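PDB 3LXQ: uncharacterized protein VP1736 from Vibrio parahaemolyticus, which is of unknown function but belongs by sequence to the sulfatase family of the alkaline phosphatase superfamily. Local coordinates for residues Ala41-Asp49 with Val395-Val403; Ser219-Asp228 with Tyr277-Lys288. All coordinates share one frame; numbering follows the deposited sequence.

Interaction 1 of 2, residues Ala41-Asp49 with Val395-Val403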
loop_
_atom_site.group_PDB
_atom_site.type_symbol
_atom_site.label_atom_id
_atom_site.label_comp_id
_atom_site.label_asym_id
_atom_site.label_seq_id
_atom_site.Cartn_x
_atom_site.Cartn_y
_atom_site.Cartn_z
ATOM N N ALA A 41 21.752 0.554 -4.191
ATOM C CA ALA A 41 21.217 1.022 -5.471
ATOM C C ALA A 41 22.252 1.759 -6.318
ATOM O O ALA A 41 22.156 1.764 -7.544
ATOM C CB ALA A 41 19.983 1.900 -5.252
ATOM N N GLU A 42 23.224 2.385 -5.661
ATOM C CA GLU A 42 24.348 3.016 -6.356
ATOM C C GLU A 42 25.055 2.037 -7.303
ATOM O O GLU A 42 25.365 2.390 -8.440
ATOM C CB GLU A 42 25.341 3.618 -5.360
ATOM C CG GLU A 42 25.129 5.109 -5.080
ATOM C CD GLU A 42 26.444 5.871 -4.901
ATOM O OE1 GLU A 42 26.579 6.622 -3.908
ATOM O OE2 GLU A 42 27.351 5.721 -5.751
ATOM N N GLN A 43 25.264 0.805 -6.837
ATOM C CA GLN A 43 25.962 -0.236 -7.603
ATOM C C GLN A 43 25.240 -0.659 -8.891
ATOM O O GLN A 43 25.885 -1.113 -9.836
ATOM C CB GLN A 43 26.226 -1.468 -6.723
ATOM N N PHE A 44 23.914 -0.509 -8.929
ATOM C CA PHE A 44 23.115 -0.978 -10.072
ATOM C C PHE A 44 22.833 0.096 -11.118
ATOM O O PHE A 44 22.838 -0.181 -12.320
ATOM C CB PHE A 44 21.769 -1.548 -9.608
ATOM C CG PHE A 44 21.873 -2.798 -8.796
ATOM C CD1 PHE A 44 22.146 -4.025 -9.407
ATOM C CD2 PHE A 44 21.666 -2.763 -7.419
ATOM C CE1 PHE A 44 22.230 -5.195 -8.658
ATOM C CE2 PHE A 44 21.750 -3.934 -6.657
ATOM C CZ PHE A 44 22.033 -5.152 -7.282
ATOM N N TYR A 45 22.563 1.309 -10.647
ATOM C CA TYR A 45 21.990 2.372 -11.486
ATOM C C TYR A 45 22.951 3.523 -11.772
ATOM O O TYR A 45 22.668 4.387 -12.609
ATOM C CB TYR A 45 20.718 2.932 -10.829
ATOM C CG TYR A 45 19.673 1.898 -10.459
ATOM C CD1 TYR A 45 19.349 0.851 -11.330
ATOM C CD2 TYR A 45 18.977 1.990 -9.251
ATOM C CE1 TYR A 45 18.382 -0.095 -10.994
ATOM C CE2 TYR A 45 17.998 1.044 -8.904
ATOM C CZ TYR A 45 17.705 0.006 -9.781
ATOM O OH TYR A 45 16.748 -0.929 -9.450
ATOM N N GLY A 46 24.074 3.541 -11.061
ATOM C CA GLY A 46 25.044 4.626 -11.183
ATOM C C GLY A 46 25.018 5.560 -9.992
ATOM O O GLY A 46 24.045 5.602 -9.236
ATOM N N LYS A 47 26.102 6.312 -9.835
ATOM C CA LYS A 47 26.249 7.285 -8.758
ATOM C C LYS A 47 25.451 8.555 -9.047
ATOM O O LYS A 47 25.102 8.829 -10.196
ATOM C CB LYS A 47 27.731 7.630 -8.566
HETATM N N MSE A 48 25.153 9.301 -7.984
HETATM C CA MSE A 48 24.591 10.653 -8.067
HETATM C C MSE A 48 24.888 11.374 -6.762
HETATM O O MSE A 48 24.799 10.785 -5.692
HETATM C CB MSE A 48 23.076 10.619 -8.300
HETATM C CG MSE A 48 22.540 11.811 -9.080
HETATM SE SE MSE A 48 20.586 12.032 -8.993
HETATM C CE MSE A 48 20.217 12.160 -10.901
ATOM N N ASP A 49 25.241 12.652 -6.855
ATOM C CA ASP A 49 25.539 13.465 -5.677
ATOM C C ASP A 49 24.308 13.560 -4.797
ATOM O O ASP A 49 23.200 13.744 -5.299
ATOM C CB ASP A 49 25.999 14.858 -6.100
ATOM C CG ASP A 49 26.914 14.818 -7.308
ATOM O OD1 ASP A 49 27.889 15.595 -7.330
ATOM O OD2 ASP A 49 26.662 13.995 -8.225
ATOM N N VAL A 395 10.317 5.439 -17.625
ATOM C CA VAL A 395 11.751 5.183 -17.555
ATOM C C VAL A 395 12.026 3.982 -16.677
ATOM O O VAL A 395 11.572 3.911 -15.531
ATOM C CB VAL A 395 12.543 6.388 -17.009
ATOM C CG1 VAL A 395 14.017 6.018 -16.812
ATOM C CG2 VAL A 395 12.401 7.595 -17.931
ATOM N N VAL A 396 12.783 3.044 -17.233
ATOM C CA VAL A 396 13.204 1.854 -16.517
ATOM C C VAL A 396 14.730 1.786 -16.399
ATOM O O VAL A 396 15.447 1.878 -17.396
ATOM C CB VAL A 396 12.654 0.581 -17.184
ATOM C CG1 VAL A 396 13.216 -0.658 -16.500
ATOM C CG2 VAL A 396 11.116 0.578 -17.120
ATOM N N LEU A 397 15.201 1.618 -15.170
ATOM C CA LEU A 397 16.621 1.497 -14.859
ATOM C C LEU A 397 16.928 0.053 -14.465
ATOM O O LEU A 397 16.257 -0.521 -13.603
ATOM C CB LEU A 397 16.994 2.423 -13.688
ATOM C CG LEU A 397 16.540 3.877 -13.764
ATOM C CD1 LEU A 397 16.999 4.605 -12.513
ATOM C CD2 LEU A 397 17.082 4.562 -15.030
ATOM N N SER A 398 17.938 -0.530 -15.105
ATOM C CA SER A 398 18.347 -1.890 -14.804
ATOM C C SER A 398 19.847 -1.953 -14.452
ATOM O O SER A 398 20.588 -0.981 -14.714
ATOM C CB SER A 398 18.001 -2.813 -15.984
ATOM O OG SER A 398 18.137 -2.133 -17.220
ATOM N N PRO A 399 20.311 -3.095 -13.876
ATOM C CA PRO A 399 21.744 -3.271 -13.575
ATOM C C PRO A 399 22.672 -3.034 -14.767
ATOM O O PRO A 399 22.270 -3.199 -15.927
ATOM C CB PRO A 399 21.827 -4.730 -13.119
ATOM C CG PRO A 399 20.476 -5.007 -12.539
ATOM C CD PRO A 399 19.520 -4.258 -13.423
ATOM N N GLY A 400 23.915 -2.659 -14.469
ATOM C CA GLY A 400 24.890 -2.322 -15.496
ATOM C C GLY A 400 24.620 -0.924 -16.010
ATOM O O GLY A 400 25.060 -0.568 -17.106
ATOM N N GLU A 401 23.889 -0.142 -15.208
ATOM C CA GLU A 401 23.509 1.239 -15.517
ATOM C C GLU A 401 22.776 1.393 -16.849
ATOM O O GLU A 401 22.916 2.410 -17.528
ATOM C CB GLU A 401 24.727 2.174 -15.460
ATOM C CG GLU A 401 25.408 2.249 -14.097
ATOM C CD GLU A 401 26.652 3.128 -14.101
ATOM O OE1 GLU A 401 27.392 3.117 -13.096
ATOM O OE2 GLU A 401 26.891 3.833 -15.101
ATOM N N LYS A 402 22.001 0.380 -17.224
ATOM C CA LYS A 402 21.231 0.424 -18.464
ATOM C C LYS A 402 19.942 1.211 -18.249
ATOM O O LYS A 402 19.278 1.077 -17.213
ATOM C CB LYS A 402 20.934 -0.986 -18.983
ATOM N N VAL A 403 19.604 2.035 -19.232
ATOM C CA VAL A 403 18.471 2.940 -19.137
ATOM C C VAL A 403 17.573 2.765 -20.359
ATOM O O VAL A 403 18.022 2.918 -21.492
ATOM C CB VAL A 403 18.941 4.418 -19.030
ATOM C CG1 VAL A 403 17.760 5.387 -19.116
ATOM C CG2 VAL A 403 19.748 4.643 -17.746
#

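Interaction 2 of 2, residues Ser219-Asp228 with Tyr277-Lys288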
loop_
_atom_site.group_PDB
_atom_site.type_symbol
_atom_site.label_atom_id
_atom_site.label_comp_id
_atom_site.label_asym_id
_atom_site.label_seq_id
_atom_site.Cartn_x
_atom_site.Cartn_y
_atom_site.Cartn_z
ATOM N N SER A 219 -9.504 -18.521 7.485
ATOM C CA SER A 219 -10.039 -17.938 6.249
ATOM C C SER A 219 -10.261 -16.429 6.412
ATOM O O SER A 219 -10.238 -15.914 7.535
ATOM C CB SER A 219 -11.337 -18.634 5.832
ATOM O OG SER A 219 -12.403 -18.322 6.728
ATOM N N ASP A 220 -10.443 -15.726 5.293
ATOM C CA ASP A 220 -10.619 -14.281 5.334
ATOM C C ASP A 220 -11.948 -13.870 5.983
ATOM O O ASP A 220 -12.003 -12.833 6.625
ATOM C CB ASP A 220 -10.436 -13.665 3.944
ATOM C CG ASP A 220 -9.003 -13.800 3.422
ATOM O OD1 ASP A 220 -8.061 -13.964 4.244
ATOM O OD2 ASP A 220 -8.821 -13.751 2.177
ATOM N N GLU A 221 -12.999 -14.685 5.864
ATOM C CA GLU A 221 -14.251 -14.390 6.605
ATOM C C GLU A 221 -14.026 -14.395 8.123
ATOM O O GLU A 221 -14.500 -13.501 8.809
ATOM C CB GLU A 221 -15.437 -15.291 6.201
ATOM C CG GLU A 221 -16.728 -15.002 6.999
ATOM C CD GLU A 221 -18.004 -15.624 6.417
ATOM O OE1 GLU A 221 -17.925 -16.594 5.637
ATOM O OE2 GLU A 221 -19.103 -15.145 6.755
ATOM N N ASP A 222 -13.272 -15.374 8.636
ATOM C CA ASP A 222 -12.921 -15.403 10.067
ATOM C C ASP A 222 -12.065 -14.205 10.457
ATOM O O ASP A 222 -12.261 -13.608 11.520
ATOM C CB ASP A 222 -12.236 -16.719 10.465
ATOM C CG ASP A 222 -13.131 -17.935 10.249
ATOM O OD1 ASP A 222 -14.261 -17.978 10.801
ATOM O OD2 ASP A 222 -12.698 -18.840 9.506
ATOM N N LEU A 223 -11.119 -13.850 9.588
ATOM C CA LEU A 223 -10.312 -12.641 9.770
ATOM C C LEU A 223 -11.199 -11.406 9.917
ATOM O O LEU A 223 -11.011 -10.594 10.822
ATOM C CB LEU A 223 -9.382 -12.430 8.574
ATOM C CG LEU A 223 -8.522 -11.159 8.549
ATOM C CD1 LEU A 223 -7.382 -11.226 9.557
ATOM C CD2 LEU A 223 -7.981 -10.948 7.147
ATOM N N TYR A 224 -12.164 -11.306 9.011
ATOM C CA TYR A 224 -13.054 -10.166 8.926
ATOM C C TYR A 224 -14.109 -10.133 10.035
ATOM O O TYR A 224 -14.559 -9.052 10.416
ATOM C CB TYR A 224 -13.715 -10.119 7.545
ATOM C CG TYR A 224 -12.835 -9.638 6.395
ATOM C CD1 TYR A 224 -11.976 -8.538 6.535
ATOM C CD2 TYR A 224 -12.909 -10.252 5.146
ATOM C CE1 TYR A 224 -11.196 -8.084 5.456
ATOM C CE2 TYR A 224 -12.140 -9.811 4.070
ATOM C CZ TYR A 224 -11.293 -8.736 4.225
ATOM O OH TYR A 224 -10.558 -8.333 3.138
ATOM N N ASN A 225 -14.516 -11.300 10.545
ATOM C CA ASN A 225 -15.384 -11.342 11.742
ATOM C C ASN A 225 -14.593 -10.826 12.945
ATOM O O ASN A 225 -15.116 -10.087 13.777
ATOM C CB ASN A 225 -15.908 -12.754 12.044
ATOM C CG ASN A 225 -16.791 -13.334 10.930
ATOM O OD1 ASN A 225 -16.754 -14.540 10.674
ATOM N ND2 ASN A 225 -17.595 -12.494 10.289
ATOM N N LYS A 226 -13.318 -11.215 13.007
ATOM C CA LYS A 226 -12.417 -10.824 14.086
ATOM C C LYS A 226 -12.174 -9.330 14.072
ATOM O O LYS A 226 -12.054 -8.702 15.125
ATOM C CB LYS A 226 -11.067 -11.542 13.950
ATOM C CG LYS A 226 -10.147 -11.392 15.165
ATOM C CD LYS A 226 -10.870 -11.906 16.418
ATOM C CE LYS A 226 -9.927 -12.274 17.554
ATOM N NZ LYS A 226 -10.716 -12.533 18.811
ATOM N N ALA A 227 -12.070 -8.778 12.865
ATOM C CA ALA A 227 -11.847 -7.358 12.687
ATOM C C ALA A 227 -13.046 -6.619 13.265
ATOM O O ALA A 227 -12.912 -5.874 14.245
ATOM C CB ALA A 227 -11.653 -7.041 11.219
ATOM N N ASP A 228 -14.217 -6.879 12.681
ATOM C CA ASP A 228 -15.515 -6.355 13.150
ATOM C C ASP A 228 -15.716 -6.462 14.670
ATOM O O ASP A 228 -16.332 -5.580 15.284
ATOM C CB ASP A 228 -16.659 -7.055 12.398
ATOM C CG ASP A 228 -18.040 -6.707 12.954
ATOM O OD1 ASP A 228 -18.574 -7.536 13.715
ATOM O OD2 ASP A 228 -18.579 -5.620 12.638
ATOM N N TYR A 277 -13.477 -15.928 -3.376
ATOM C CA TYR A 277 -13.761 -16.162 -1.959
ATOM C C TYR A 277 -13.430 -14.929 -1.112
ATOM O O TYR A 277 -14.265 -14.476 -0.326
ATOM C CB TYR A 277 -13.054 -17.407 -1.375
ATOM C CG TYR A 277 -13.198 -17.419 0.132
ATOM C CD1 TYR A 277 -14.394 -17.803 0.727
ATOM C CD2 TYR A 277 -12.177 -16.944 0.956
ATOM C CE1 TYR A 277 -14.555 -17.762 2.102
ATOM C CE2 TYR A 277 -12.327 -16.899 2.337
ATOM C CZ TYR A 277 -13.522 -17.308 2.901
ATOM O OH TYR A 277 -13.681 -17.281 4.268
ATOM N N SER A 278 -12.214 -14.401 -1.272
ATOM C CA SER A 278 -11.782 -13.210 -0.534
ATOM C C SER A 278 -12.707 -12.012 -0.754
ATOM O O SER A 278 -12.974 -11.257 0.182
ATOM C CB SER A 278 -10.350 -12.832 -0.887
ATOM O OG SER A 278 -9.919 -11.738 -0.092
ATOM N N ASP A 279 -13.193 -11.851 -1.985
ATOM C CA ASP A 279 -14.218 -10.849 -2.296
ATOM C C ASP A 279 -15.510 -11.060 -1.502
ATOM O O ASP A 279 -16.052 -10.103 -0.923
ATOM C CB ASP A 279 -14.572 -10.841 -3.782
ATOM C CG ASP A 279 -15.629 -9.800 -4.116
ATOM O OD1 ASP A 279 -15.272 -8.599 -4.160
ATOM O OD2 ASP A 279 -16.808 -10.168 -4.322
ATOM N N TYR A 280 -16.016 -12.297 -1.506
ATOM C CA TYR A 280 -17.191 -12.636 -0.715
ATOM C C TYR A 280 -16.918 -12.321 0.748
ATOM O O TYR A 280 -17.780 -11.804 1.447
ATOM C CB TYR A 280 -17.574 -14.120 -0.879
ATOM C CG TYR A 280 -18.235 -14.706 0.351
ATOM C CD1 TYR A 280 -19.626 -14.675 0.509
ATOM C CD2 TYR A 280 -17.466 -15.268 1.374
ATOM C CE1 TYR A 280 -20.231 -15.203 1.655
ATOM C CE2 TYR A 280 -18.059 -15.792 2.515
ATOM C CZ TYR A 280 -19.433 -15.756 2.651
ATOM O OH TYR A 280 -19.998 -16.282 3.788
ATOM N N ALA A 281 -15.712 -12.645 1.200
ATOM C CA ALA A 281 -15.324 -12.451 2.584
ATOM C C ALA A 281 -15.283 -10.968 2.947
ATOM O O ALA A 281 -15.682 -10.596 4.055
ATOM C CB ALA A 281 -13.981 -13.120 2.857
ATOM N N LEU A 282 -14.819 -10.128 2.011
ATOM C CA LEU A 282 -14.776 -8.674 2.206
ATOM C C LEU A 282 -16.183 -8.095 2.300
ATOM O O LEU A 282 -16.447 -7.236 3.150
ATOM C CB LEU A 282 -13.986 -7.981 1.086
ATOM C CG LEU A 282 -13.857 -6.452 1.112
ATOM C CD1 LEU A 282 -13.158 -5.957 2.374
ATOM C CD2 LEU A 282 -13.136 -5.950 -0.127
ATOM N N GLY A 283 -17.068 -8.587 1.426
ATOM C CA GLY A 283 -18.481 -8.183 1.384
ATOM C C GLY A 283 -19.177 -8.432 2.707
ATOM O O GLY A 283 -19.952 -7.588 3.173
ATOM N N THR A 284 -18.888 -9.583 3.316
ATOM C CA THR A 284 -19.396 -9.914 4.654
ATOM C C THR A 284 -18.856 -8.975 5.731
ATOM O O THR A 284 -19.556 -8.693 6.697
ATOM C CB THR A 284 -19.134 -11.399 5.077
ATOM O OG1 THR A 284 -17.729 -11.632 5.214
ATOM C CG2 THR A 284 -19.728 -12.380 4.074
ATOM N N PHE A 285 -17.627 -8.486 5.569
ATOM C CA PHE A 285 -17.098 -7.463 6.479
ATOM C C PHE A 285 -17.870 -6.157 6.355
ATOM O O PHE A 285 -18.268 -5.582 7.371
ATOM C CB PHE A 285 -15.613 -7.173 6.253
ATOM C CG PHE A 285 -15.089 -6.053 7.115
ATOM C CD1 PHE A 285 -14.691 -6.298 8.423
ATOM C CD2 PHE A 285 -15.047 -4.747 6.638
ATOM C CE1 PHE A 285 -14.225 -5.265 9.230
ATOM C CE2 PHE A 285 -14.595 -3.702 7.445
ATOM C CZ PHE A 285 -14.180 -3.957 8.736
ATOM N N PHE A 286 -18.065 -5.685 5.124
ATOM C CA PHE A 286 -18.745 -4.397 4.900
ATOM C C PHE A 286 -20.245 -4.413 5.211
ATOM O O PHE A 286 -20.811 -3.374 5.587
ATOM C CB PHE A 286 -18.468 -3.832 3.498
ATOM C CG PHE A 286 -17.185 -3.040 3.409
ATOM C CD1 PHE A 286 -17.098 -1.765 3.968
ATOM C CD2 PHE A 286 -16.054 -3.576 2.789
ATOM C CE1 PHE A 286 -15.915 -1.035 3.906
ATOM C CE2 PHE A 286 -14.860 -2.844 2.717
ATOM C CZ PHE A 286 -14.788 -1.581 3.281
ATOM N N ASP A 287 -20.882 -5.578 5.066
ATOM C CA ASP A 287 -22.293 -5.732 5.435
ATOM C C ASP A 287 -22.463 -5.509 6.931
ATOM O O ASP A 287 -23.464 -4.945 7.391
ATOM C CB ASP A 287 -22.814 -7.127 5.069
ATOM C CG ASP A 287 -22.927 -7.342 3.564
ATOM O OD1 ASP A 287 -23.100 -6.357 2.804
ATOM O OD2 ASP A 287 -22.832 -8.520 3.148
ATOM N N LYS A 288 -21.472 -5.979 7.678
ATOM C CA LYS A 288 -21.421 -5.815 9.114
ATOM C C LYS A 288 -20.971 -4.409 9.452
ATOM O O LYS A 288 -21.557 -3.760 10.315
ATOM C CB LYS A 288 -20.475 -6.854 9.731
ATOM C CG LYS A 288 -20.859 -8.299 9.398
ATOM C CD LYS A 288 -20.564 -9.268 10.534
ATOM C CE LYS A 288 -19.072 -9.494 10.744
ATOM N NZ LYS A 288 -18.809 -10.174 12.046
#

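Interaction 1 of 2, residues Ala41-Asp49 with Val395-Val403
The backbone carbonyl of Phe44 receives the N-H of Glu401, with Glu401 N 3.1 Å from Phe44 O. The bond is moderately bent, 148° at the hydrogen, and the donor is tilted 22° out of the carbonyl plane. The same oxygen also meets the CA-H of Pro399, whose CA lies 3.5 Å from Phe44 O, so a strong and a weak donor from one turn converge on a carbonyl at the end of the short helix 41-45. The next residue, Tyr45, carries its ring to the strand: CG stands anti to the carbonyl carbon (chi1 -53°), which swings the ring back to strand 394-398 from a CB that points away. Its CD1 rests 3.7 Å from Leu397 CB, the two side chains crossing at about a right angle, and its CE1 comes within 3.4 Å of Leu397 O. Phe44 CB lies over one face of this ring, toward the rim. The Tyr45 hydroxyl goes past the segment to Lys384 O and Gln381 NE2. The partner of the helix is a beta hairpin, strands 394-398 and 402-409 of a five-stranded antiparallel sheet in simple up-and-down order, joined by Pro399, Gly400 and Glu401; the last two have positive phi, and Ser398 N donates to Lys402 O to close the loop. On the more exposed side, Pro399 CG touches the Phe44 ring at CD1, 3.7 Å away and at an oblique approach. Glu401 runs the other way, its chain extended beyond CG, and lays its methylene against the peptide that leaves the helix. There Gly46, with positive phi, presents its CA to the carboxylate, Glu401 OE1 being 3.4 Å from Gly46 CA.

Interaction 2 of 2, residues Ser219-Asp228 with Tyr277-Lys288
Two neighbouring, nearly parallel helices of the sulfatase-type alpha/beta domain, 220-234 and 271-289, meet here, their segment axes 8.5 Å apart and crossing at -19°. The interface is knobs-into-holes: Glu221 sits among Tyr277, Tyr280, Ala281 and Thr284, and one turn on Tyr224 sits among Ser278, Ala281, Leu282 and Phe285. At the N-terminal end of helix 220-234, Glu221 N donates to the phenol oxygen of Tyr277, 3.1 Å from N to OH, while the edge of the Tyr277 ring faces Asp220 N. The N-cap residue Ser219 gives its OG proton to Asp222 OD2. Glu221 has CG anti to the backbone N and is extended beyond it, which carries the carboxylate to the phenol of Tyr280, and Tyr280 OH donates to Glu221 OE1 across 2.8 Å. The hydroxyl meets OE1 on the syn side, 34° out of the carboxylate plane, and the planes of carboxylate and ring stand steeply to one another. Between the helices Asp220 CB packs 3.7 Å from Ala281 CB; the Asp220 carboxylate is held chiefly through OD1, by the backbone N of Ser248 and Ser249. The Tyr224 ring slides in beside Ala281, with CD2 just 3.0 Å from Ala281 O, an acceptor already taken by Thr284 OG1 and Phe285 N from one face. The Tyr224 hydroxyl passes Leu282 CD1 to bond Gln93 NE2, and Leu282 and Phe285 themselves pack on Leu91, so the helix pair rests on strand 87-93. Phe285 CB lies 3.7 Å from Tyr224 CG, and the two rings are inclined at 46°. Farther along, Asp228 OD2 turns to Tyr294 OH, leaving OD1 for a salt bridge in which Lys288 NZ, on a chain bent at chi2 and chi3, lies 3.1 Å from Asp228 OD1 and well above the carboxylate plane.

In the fold
The two contacts illustrate how one chain can be closed at different scales. Interaction 1 brings together segments 346 residues apart, joining the start of the modelled chain to the hairpin of the five-stranded sheet. Interaction 2 is nested within that loop, spans a gap of 49 residues, and belongs to the sulfatase-type domain, where its helices flank the large mixed beta-sheet. Their centres are 43 Å apart, on opposite sides of the chain's centre, and their nearest atoms are about 30 Å apart, so neither touches the other. Interaction 1 is peripheral and partly buried, with its centre 25 Å from that of the chain; interaction 2 is buried, at 19 Å.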